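Local coordinates for protein (R)-S-adenosyl-L-methionine hydrolase (Thermus thermophilus, PDB 2CW5) that hydrolyses S-adenosyl-L-methionine to adenosine and L-methionine, working as a homotrimer and lacking the chlorinase and fluorinase activity of its halogenase relatives, at residues G198-G203 with M250-L255; R205-R210 with G219-Y224; L192-G197 with G229-A234; L45-Y50 with V178-R183. All blocks are in the same frame, centred on the assembly; numbering follows the deposited sequence.

Contact 1 of 4, residues G198-G203 with M250-L255; sequences GFVEVG and MPVRLL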
# COMPACT_ATOMS: atom_id res chain seq x y z
N GLY C 198 33.29 6.85 19.54
CA GLY C 198 32.92 6.09 20.72
C GLY C 198 32.34 4.72 20.39
O GLY C 198 32.33 4.30 19.24
N PHE C 199 31.84 4.04 21.42
CA PHE C 199 31.25 2.72 21.26
C PHE C 199 29.94 2.61 22.04
O PHE C 199 29.79 3.19 23.11
CB PHE C 199 32.21 1.64 21.77
CG PHE C 199 33.41 1.42 20.89
CD1 PHE C 199 33.29 0.73 19.69
CD2 PHE C 199 34.66 1.91 21.26
CE1 PHE C 199 34.40 0.52 18.87
CE2 PHE C 199 35.77 1.71 20.45
CZ PHE C 199 35.64 1.01 19.25
N VAL C 200 28.99 1.86 21.48
CA VAL C 200 27.71 1.67 22.14
C VAL C 200 27.55 0.17 22.37
O VAL C 200 27.82 -0.64 21.49
CB VAL C 200 26.55 2.22 21.27
CG1 VAL C 200 26.45 1.45 19.96
CG2 VAL C 200 25.26 2.15 22.04
N GLU C 201 27.13 -0.19 23.58
CA GLU C 201 26.96 -1.59 23.92
C GLU C 201 25.49 -1.99 23.96
O GLU C 201 24.68 -1.38 24.67
CB GLU C 201 27.61 -1.89 25.27
CG GLU C 201 27.46 -3.33 25.72
CD GLU C 201 28.27 -3.63 26.97
OE1 GLU C 201 29.52 -3.61 26.90
OE2 GLU C 201 27.65 -3.89 28.03
N VAL C 202 25.15 -3.01 23.18
CA VAL C 202 23.78 -3.51 23.12
C VAL C 202 23.80 -5.00 22.75
O VAL C 202 24.55 -5.41 21.87
CB VAL C 202 22.94 -2.73 22.07
CG1 VAL C 202 23.57 -2.85 20.70
CG2 VAL C 202 21.51 -3.26 22.05
N GLY C 203 22.99 -5.79 23.45
CA GLY C 203 22.92 -7.21 23.17
C GLY C 203 24.23 -7.95 23.44
O GLY C 203 24.49 -8.99 22.84
N MSE C 250 15.66 -3.73 25.08
CA MSE C 250 17.02 -4.13 25.38
C MSE C 250 17.83 -2.89 25.74
O MSE C 250 17.79 -1.88 25.03
CB MSE C 250 17.61 -4.82 24.16
CG MSE C 250 18.75 -5.77 24.43
SE MSE C 250 19.11 -6.80 22.84
CE MSE C 250 17.71 -8.11 23.01
N PRO C 251 18.58 -2.94 26.85
CA PRO C 251 19.37 -1.76 27.21
C PRO C 251 20.50 -1.43 26.24
O PRO C 251 21.09 -2.32 25.61
CB PRO C 251 19.86 -2.08 28.62
CG PRO C 251 19.90 -3.58 28.64
CD PRO C 251 18.64 -3.96 27.91
N VAL C 252 20.77 -0.14 26.11
CA VAL C 252 21.81 0.38 25.25
C VAL C 252 22.65 1.29 26.15
O VAL C 252 22.11 2.15 26.83
CB VAL C 252 21.21 1.20 24.09
CG1 VAL C 252 22.32 1.78 23.22
CG2 VAL C 252 20.30 0.31 23.25
N ARG C 253 23.96 1.08 26.15
CA ARG C 253 24.84 1.86 27.01
C ARG C 253 26.04 2.46 26.28
O ARG C 253 26.79 1.75 25.61
CB ARG C 253 25.30 0.97 28.17
CG ARG C 253 26.49 1.47 28.97
CD ARG C 253 26.72 0.54 30.16
NE ARG C 253 26.59 -0.86 29.76
CZ ARG C 253 26.52 -1.88 30.62
NH1 ARG C 253 26.56 -1.66 31.92
NH2 ARG C 253 26.38 -3.11 30.15
N LEU C 254 26.22 3.77 26.41
CA LEU C 254 27.35 4.44 25.79
C LEU C 254 28.60 4.16 26.62
O LEU C 254 28.64 4.45 27.81
CB LEU C 254 27.11 5.94 25.70
CG LEU C 254 26.07 6.37 24.66
CD1 LEU C 254 25.83 7.87 24.75
CD2 LEU C 254 26.55 5.99 23.26
N LEU C 255 29.61 3.57 25.98
CA LEU C 255 30.85 3.24 26.66
C LEU C 255 31.79 4.43 26.67
O LEU C 255 32.89 4.33 26.08
CB LEU C 255 31.52 2.05 25.96
CG LEU C 255 30.67 0.78 25.87
CD1 LEU C 255 31.33 -0.21 24.92
CD2 LEU C 255 30.49 0.18 27.25
OXT LEU C 255 31.42 5.47 27.26
O HOH W 1 21.44 -4.99 25.70

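Contact 2 of 4, residues R205-R210 with G219-Y224; sequences RRVPVR and GAPVAY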
# COMPACT_ATOMS: atom_id res chain seq x y z
N ARG C 205 27.12 -6.80 22.72
CA ARG C 205 28.09 -6.43 21.70
C ARG C 205 28.55 -4.98 21.82
O ARG C 205 27.84 -4.12 22.35
CB ARG C 205 27.50 -6.62 20.30
CG ARG C 205 27.01 -8.02 19.98
CD ARG C 205 26.38 -8.04 18.60
NE ARG C 205 25.82 -9.34 18.25
CZ ARG C 205 26.53 -10.44 18.05
NH1 ARG C 205 27.85 -10.42 18.17
NH2 ARG C 205 25.92 -11.57 17.71
N ARG C 206 29.76 -4.72 21.33
CA ARG C 206 30.34 -3.38 21.33
C ARG C 206 30.29 -2.89 19.89
O ARG C 206 31.01 -3.39 19.03
CB ARG C 206 31.79 -3.42 21.82
CG ARG C 206 31.95 -3.69 23.30
CD ARG C 206 33.37 -4.15 23.63
NE ARG C 206 34.39 -3.16 23.27
CZ ARG C 206 34.63 -2.04 23.95
NH1 ARG C 206 33.92 -1.75 25.04
NH2 ARG C 206 35.58 -1.21 23.54
N VAL C 207 29.44 -1.91 19.63
CA VAL C 207 29.28 -1.36 18.29
C VAL C 207 29.90 0.03 18.18
O VAL C 207 29.62 0.91 19.00
CB VAL C 207 27.79 -1.30 17.90
CG1 VAL C 207 27.63 -0.70 16.51
CG2 VAL C 207 27.18 -2.70 17.96
N PRO C 208 30.76 0.25 17.17
CA PRO C 208 31.39 1.56 16.99
C PRO C 208 30.44 2.60 16.43
O PRO C 208 29.60 2.30 15.58
CB PRO C 208 32.54 1.25 16.03
CG PRO C 208 31.95 0.18 15.17
CD PRO C 208 31.28 -0.72 16.19
N VAL C 209 30.57 3.83 16.91
CA VAL C 209 29.74 4.93 16.45
C VAL C 209 30.50 5.63 15.34
O VAL C 209 31.70 5.90 15.48
CB VAL C 209 29.46 5.92 17.59
CG1 VAL C 209 28.61 7.07 17.07
CG2 VAL C 209 28.76 5.21 18.74
N ARG C 210 29.82 5.93 14.24
CA ARG C 210 30.45 6.60 13.11
C ARG C 210 29.53 7.62 12.46
O ARG C 210 28.34 7.68 12.77
CB ARG C 210 30.89 5.56 12.07
CG ARG C 210 32.05 4.68 12.50
CD ARG C 210 33.34 5.48 12.60
NE ARG C 210 34.50 4.66 12.94
CZ ARG C 210 34.70 4.09 14.13
NH1 ARG C 210 33.82 4.27 15.11
NH2 ARG C 210 35.79 3.36 14.34
N GLY C 219 27.37 -6.72 6.40
CA GLY C 219 27.24 -7.68 7.54
C GLY C 219 27.79 -7.13 8.85
O GLY C 219 27.61 -7.74 9.91
N ALA C 220 28.46 -5.99 8.78
CA ALA C 220 29.02 -5.37 9.98
C ALA C 220 28.04 -4.35 10.57
O ALA C 220 27.35 -3.64 9.84
CB ALA C 220 30.34 -4.69 9.64
N PRO C 221 27.97 -4.28 11.91
CA PRO C 221 27.09 -3.36 12.64
C PRO C 221 27.75 -2.01 12.92
O PRO C 221 28.95 -1.95 13.19
CB PRO C 221 26.80 -4.12 13.92
CG PRO C 221 28.15 -4.72 14.21
CD PRO C 221 28.58 -5.25 12.85
N VAL C 222 26.97 -0.94 12.88
CA VAL C 222 27.49 0.39 13.14
C VAL C 222 26.43 1.28 13.78
O VAL C 222 25.24 1.14 13.49
CB VAL C 222 27.98 1.04 11.82
CG1 VAL C 222 26.82 1.17 10.85
CG2 VAL C 222 28.61 2.40 12.11
N ALA C 223 26.86 2.17 14.66
CA ALA C 223 25.94 3.09 15.34
C ALA C 223 26.17 4.51 14.82
O ALA C 223 27.30 4.88 14.49
CB ALA C 223 26.17 3.04 16.85
N TYR C 224 25.10 5.29 14.77
CA TYR C 224 25.17 6.66 14.27
C TYR C 224 23.93 7.42 14.72
O TYR C 224 22.94 6.81 15.11
CB TYR C 224 25.22 6.64 12.74
CG TYR C 224 24.03 5.91 12.14
CD1 TYR C 224 22.83 6.58 11.89
CD2 TYR C 224 24.07 4.54 11.92
CE1 TYR C 224 21.71 5.90 11.44
CE2 TYR C 224 22.95 3.84 11.47
CZ TYR C 224 21.77 4.53 11.23
OH TYR C 224 20.65 3.84 10.82

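Contact 3 of 4, residues L192-G197 with G229-A234; sequences LRAPVG and GLLEVA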
# COMPACT_ATOMS: atom_id res chain seq x y z
N LEU C 192 20.01 10.19 22.79
CA LEU C 192 20.05 11.43 22.02
C LEU C 192 21.43 11.81 21.51
O LEU C 192 21.57 12.73 20.70
CB LEU C 192 19.50 12.58 22.87
CG LEU C 192 18.00 12.46 23.14
CD1 LEU C 192 17.59 13.43 24.24
CD2 LEU C 192 17.23 12.73 21.84
N ARG C 193 22.46 11.11 21.97
CA ARG C 193 23.79 11.43 21.49
C ARG C 193 24.55 10.20 21.01
O ARG C 193 24.33 9.09 21.49
CB ARG C 193 24.60 12.17 22.56
CG ARG C 193 25.32 11.29 23.55
CD ARG C 193 26.51 12.03 24.13
NE ARG C 193 27.40 11.16 24.88
CZ ARG C 193 28.60 11.52 25.34
NH1 ARG C 193 29.05 12.75 25.12
NH2 ARG C 193 29.34 10.66 26.01
N ALA C 194 25.44 10.42 20.04
CA ALA C 194 26.25 9.35 19.48
C ALA C 194 27.67 9.89 19.34
O ALA C 194 28.06 10.37 18.28
CB ALA C 194 25.70 8.94 18.11
N PRO C 195 28.45 9.80 20.42
CA PRO C 195 29.84 10.28 20.47
C PRO C 195 30.74 9.77 19.35
O PRO C 195 30.83 8.56 19.11
CB PRO C 195 30.31 9.85 21.86
CG PRO C 195 29.53 8.60 22.09
CD PRO C 195 28.15 9.00 21.62
N VAL C 196 31.40 10.70 18.67
CA VAL C 196 32.31 10.38 17.58
C VAL C 196 33.45 9.48 18.07
O VAL C 196 34.08 9.77 19.09
CB VAL C 196 32.91 11.67 16.97
CG1 VAL C 196 31.83 12.45 16.24
CG2 VAL C 196 33.53 12.53 18.07
N GLY C 197 33.69 8.40 17.34
CA GLY C 197 34.75 7.48 17.70
C GLY C 197 34.45 6.63 18.93
O GLY C 197 35.26 5.78 19.31
N GLY C 229 17.28 12.31 15.17
CA GLY C 229 18.06 12.73 16.31
C GLY C 229 18.30 11.67 17.36
O GLY C 229 18.80 11.97 18.45
N LEU C 230 17.94 10.42 17.07
CA LEU C 230 18.14 9.33 18.01
C LEU C 230 19.24 8.39 17.52
O LEU C 230 19.39 8.19 16.31
CB LEU C 230 16.84 8.54 18.20
CG LEU C 230 15.66 9.32 18.79
CD1 LEU C 230 14.44 8.41 18.88
CD2 LEU C 230 16.04 9.86 20.16
N LEU C 231 20.01 7.83 18.44
CA LEU C 231 21.08 6.92 18.06
C LEU C 231 20.47 5.66 17.45
O LEU C 231 19.47 5.14 17.95
CB LEU C 231 21.95 6.55 19.27
CG LEU C 231 23.16 5.64 19.01
CD1 LEU C 231 24.20 5.82 20.10
CD2 LEU C 231 22.71 4.19 18.94
N GLU C 232 21.07 5.19 16.36
CA GLU C 232 20.58 4.00 15.69
C GLU C 232 21.71 2.99 15.51
O GLU C 232 22.88 3.35 15.53
CB GLU C 232 20.00 4.37 14.32
CG GLU C 232 18.65 5.08 14.39
CD GLU C 232 18.15 5.54 13.02
OE1 GLU C 232 18.34 4.80 12.03
OE2 GLU C 232 17.53 6.62 12.95
N VAL C 233 21.33 1.72 15.37
CA VAL C 233 22.28 0.63 15.16
C VAL C 233 21.86 -0.13 13.91
O VAL C 233 20.76 -0.69 13.85
CB VAL C 233 22.29 -0.36 16.35
CG1 VAL C 233 23.15 -1.58 16.01
CG2 VAL C 233 22.83 0.33 17.59
N ALA C 234 22.73 -0.15 12.90
CA ALA C 234 22.42 -0.83 11.66
C ALA C 234 23.49 -1.81 11.21
O ALA C 234 24.62 -1.80 11.71
CB ALA C 234 22.17 0.19 10.55
O HOH W 2 19.94 14.13 19.33

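Contact 4 of 4, residues L45-Y50 with V178-R183; sequences LRRAAY and VLTFDR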
# COMPACT_ATOMS: atom_id res chain seq x y z
N LEU C 45 2.79 -0.42 19.01
CA LEU C 45 2.69 0.98 19.42
C LEU C 45 4.00 1.75 19.42
O LEU C 45 4.02 2.94 19.11
CB LEU C 45 2.06 1.07 20.82
CG LEU C 45 0.63 0.54 20.94
CD1 LEU C 45 0.16 0.68 22.38
CD2 LEU C 45 -0.29 1.31 19.99
N ARG C 46 5.10 1.10 19.78
CA ARG C 46 6.39 1.79 19.82
C ARG C 46 6.84 2.19 18.42
O ARG C 46 7.37 3.27 18.22
CB ARG C 46 7.44 0.90 20.49
CG ARG C 46 7.11 0.60 21.96
CD ARG C 46 7.96 -0.55 22.48
NE ARG C 46 9.35 -0.17 22.72
CZ ARG C 46 9.83 0.23 23.89
NH1 ARG C 46 9.03 0.31 24.94
NH2 ARG C 46 11.12 0.52 24.01
N ARG C 47 6.60 1.31 17.46
CA ARG C 47 6.96 1.57 16.07
C ARG C 47 6.13 2.74 15.57
O ARG C 47 6.64 3.66 14.93
CB ARG C 47 6.68 0.32 15.22
CG ARG C 47 6.84 0.50 13.72
CD ARG C 47 8.27 0.76 13.31
NE ARG C 47 8.38 0.88 11.85
CZ ARG C 47 8.42 -0.15 11.01
NH1 ARG C 47 8.37 -1.39 11.48
NH2 ARG C 47 8.48 0.07 9.70
N ALA C 48 4.84 2.70 15.89
CA ALA C 48 3.92 3.75 15.47
C ALA C 48 4.23 5.07 16.16
O ALA C 48 4.16 6.14 15.53
CB ALA C 48 2.48 3.33 15.74
N ALA C 49 4.56 5.02 17.45
CA ALA C 49 4.88 6.24 18.19
C ALA C 49 6.09 6.91 17.55
O ALA C 49 6.13 8.14 17.42
CB ALA C 49 5.20 5.91 19.65
N TYR C 50 7.08 6.12 17.17
CA TYR C 50 8.28 6.67 16.55
C TYR C 50 7.98 7.29 15.19
O TYR C 50 8.48 8.38 14.88
CB TYR C 50 9.38 5.61 16.41
CG TYR C 50 10.65 6.16 15.81
CD1 TYR C 50 11.36 7.19 16.44
CD2 TYR C 50 11.12 5.70 14.58
CE1 TYR C 50 12.49 7.75 15.87
CE2 TYR C 50 12.27 6.26 13.99
CZ TYR C 50 12.94 7.28 14.64
OH TYR C 50 14.06 7.85 14.07
N VAL C 178 16.46 0.02 23.44
CA VAL C 178 16.04 -0.09 22.06
C VAL C 178 14.56 0.31 22.04
O VAL C 178 13.74 -0.31 22.73
CB VAL C 178 16.18 -1.53 21.51
CG1 VAL C 178 15.60 -1.61 20.11
CG2 VAL C 178 17.66 -1.93 21.49
N LEU C 179 14.24 1.35 21.28
CA LEU C 179 12.87 1.84 21.19
C LEU C 179 12.02 0.98 20.26
O LEU C 179 10.94 0.51 20.63
CB LEU C 179 12.85 3.29 20.68
CG LEU C 179 11.48 3.91 20.39
CD1 LEU C 179 10.66 4.00 21.67
CD2 LEU C 179 11.66 5.30 19.79
N THR C 180 12.53 0.77 19.05
CA THR C 180 11.83 -0.01 18.04
C THR C 180 12.82 -0.28 16.91
O THR C 180 14.00 -0.01 17.05
CB THR C 180 10.60 0.79 17.52
OG1 THR C 180 9.87 -0.01 16.58
CG2 THR C 180 11.05 2.08 16.84
N PHE C 181 12.33 -0.82 15.79
CA PHE C 181 13.18 -1.12 14.63
C PHE C 181 12.52 -0.53 13.38
O PHE C 181 11.31 -0.33 13.36
CB PHE C 181 13.31 -2.63 14.43
CG PHE C 181 13.93 -3.35 15.58
CD1 PHE C 181 15.31 -3.38 15.73
CD2 PHE C 181 13.14 -3.97 16.54
CE1 PHE C 181 15.90 -4.02 16.82
CE2 PHE C 181 13.71 -4.61 17.63
CZ PHE C 181 15.09 -4.63 17.77
N ASP C 182 13.30 -0.23 12.35
CA ASP C 182 12.68 0.28 11.13
C ASP C 182 12.45 -0.90 10.19
O ASP C 182 12.72 -2.05 10.55
CB ASP C 182 13.52 1.37 10.45
CG ASP C 182 14.87 0.89 9.98
OD1 ASP C 182 15.05 -0.33 9.77
OD2 ASP C 182 15.76 1.75 9.80
N ARG C 183 11.94 -0.62 8.99
CA ARG C 183 11.63 -1.68 8.04
C ARG C 183 12.83 -2.50 7.56
O ARG C 183 12.65 -3.58 7.00
CB ARG C 183 10.88 -1.09 6.84
CG ARG C 183 11.64 -0.04 6.05
CD ARG C 183 10.67 0.97 5.43
NE ARG C 183 11.28 1.82 4.41
CZ ARG C 183 11.39 1.49 3.13
NH1 ARG C 183 10.92 0.32 2.70
NH2 ARG C 183 11.96 2.33 2.27

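Contact 1 of 4, residues G198-G203 with M250-L255
Glu-201 and Arg-253 form a hydrogen-bonded antiparallel pair, joining strand 199-202 to the C-terminal strand 251-254 in the antiparallel sheet of the C-terminal domain. The backbone bonds are short and fairly straight: Glu-201 N gives to Arg-253 O at 2.8 Å, and Arg-253 N returns to Glu-201 O at 3.0 Å. Another, Leu-255 N to Phe-199 O (2.9 Å), extends the pairing to the last residue of the chain. On the outer face the same two residues add a salt bridge, Glu-201 OE2 to Arg-253 NH2 at 2.6 Å. Both side chains rise with CG anti to the backbone N (chi1 179° and 165°) and run side by side, the arginine bending at chi3 to bring one guanidinium edge to a single oxygen. With the carboxylate and guanidinium planes 84° apart, a single oxygen is used, and the strongly bent hydrogen bond is weak. Cutting Glu-201 back to an alanine would probably leave Arg-253 without its charge mate on this face and its guanidinium freer to turn. Beside the pair, Leu-255 rests CD1 on Phe-199 CB at 3.8 Å. Beneath, Val-202 CG2 meets Val-252 CG2 at 4.0 Å on the buried face, where Leu-254 also packs on Leu-191 and Pro-195. Further out, Phe-199 has a cation-pi contact with Arg-206, and strand 175-181 flanks strand 251-254. At the far end a water links Gly-203 N to Pro-251 O, and the selenium of selenomethionine Met-250, atom SE, lies 3.8 Å from Gly-203 CA.

Contact 2 of 4, residues R205-R210 with G219-Y224
Val-207 turns CG1 trans to its own backbone N (chi1 179°), which sets that methyl against the neighbouring backbone, 3.5 Å from Val-222 CA and equally close to Ala-223 N. Val-209 has the same first torsion, but there it is CG2, set opposite the carbonyl carbon, that reaches Ala-223 CB at 3.9 Å. The alanine methyl thus sits between two valines, with Val-207 CG1 touching it at 4.0 Å. Two backbone bonds fix this meeting. Ala-223 N donates to Pro-208 O at 2.9 Å, and Arg-210 N donates to Ala-223 O at 2.7 Å. Val-209 and Ala-223 are therefore bridged in the parallel pattern, but once only, consistent with the 59° between the axes of strands 205-208 and 221-224. Arg-210 bends at chi2 (-68°), and NH1 folds back over Val-209 O at 2.7 Å, above the plane of that carbonyl. The arginine stem crosses Val-222 at about a right angle, its CB lying 3.9 Å from Val-222 CG2. Tyr-224 carries its ring away, edge-to-face with Phe-213, and its hydroxyl has a weak hydrogen bond to Glu-232, a residue that by similarity binds S-adenosyl-L-methionine. Strands 205-208 and 221-225 are the two outermost strands of the antiparallel sheet, and a single splayed bridge between such edges is consistent with the closing seam of a beta barrel.

Contact 3 of 4, residues L192-G197 with G229-A234
Leu-231 meets Arg-193 and Ala-194 where the loop between strands 187-189 and 199-202 covers the start of strand 231-235, in the antiparallel sheet of the C-terminal domain. Its CB begins the contact, 4.1 Å from Arg-193 O. CG, held anti to the backbone N (chi1 -178°), continues outward from the strand and splits into two methyls. CD1 is the branch that reaches the loop: it lies 3.6 Å from Arg-193 O and 4.0 Å from Ala-194 CB, and it also packs on Leu-254 of strand 251-254 and Val-200 of strand 199-202. CD2 leads away from Ala-194. The leucine methyl therefore covers a carbonyl oxygen, Arg-193 O, that is buried without a polar partner in the model. No direct hydrogen bond joins the two segments; a water does so instead, donating to Leu-192 O at 2.5 Å and to Gly-229 O at 2.6 Å. Gly-229 holds backbone angles at which a CB would press on the preceding carbonyl. Glu-232, which follows Leu-231 in the strand, is by similarity part of the S-adenosyl-L-methionine binding site and turns away from this loop. At the outer end the side chains of Leu-192 and Leu-230 cross obliquely, Leu-192 CD2 lying 3.5 Å from Leu-230 CD2.

Contact 4 of 4, residues L45-Y50 with V178-R183
A classic beta bulge, in which Leu-179 and Thr-180 both face Ile-188, is the part of the C-terminal sheet that Arg-46, Arg-47 and Tyr-50 of the N-terminal domain grip, so this is a domain interface. Helix 45-50 and strand 178-181 lie almost perpendicular, at 86°. Arg-46 folds at chi3 (73°) and turns its guanidinium to two successive carbonyls: NE donates to Leu-179 O at 2.7 Å, and NH2 to Val-178 O at 3.0 Å. Its NH2 also makes a salt bridge to Glu-177. A leucine in place of Arg-46 would remove both donors and is likely to leave Val-178 O and Leu-179 O without these partners from the helix and Glu-177 without its charge mate here. Thr-180 faces the helix, OG1 resting 3.4 Å from Arg-47 CA and CG2 3.9 Å from Tyr-50 CB. Tyr-50 adds CD1 against Leu-179 CD2 at 3.9 Å. Arg-47 bends at chi2 and runs under the strand end, its CD 3.2 Å from Phe-181 O, which lies over one face of the guanidinium. That group's salt bridge is to Glu-13 of the second subunit, while Arg-183 pairs with Asp-9 of the second subunit, an adenosine-binding residue by similarity. Asp-182 OD2 is hydrogen-bonded to Asn-186, which by similarity also binds adenosine. Helix 45-55 thus lies across strand 175-181, which runs between strands 251-254 and 187-189, with Tyr-50 reaching over to Ile-188.

How the contacts relate
Contacts 1, 2 and 3 gather on one side of the chain's centre within the C-terminal domain, partly buried and with exposed residues among those that touch, whereas contact 4 lies nearer the middle, is well buried and spans both domains. All four reach the same antiparallel sheet. Strand 199-202 of contact 1 neighbours strand 205-208 of contact 2, strand 221-225 of contact 2 neighbours strand 231-235 of contact 3, and strand 251-254 adjoins the strand used in contact 4. Chemistry follows place: regular backbone pairing with an outer salt bridge in contact 1, one bridge among valines in contact 2, methyl packing and water in contact 3, and arginine-to-carbonyl bonding with intersubunit charges in contact 4.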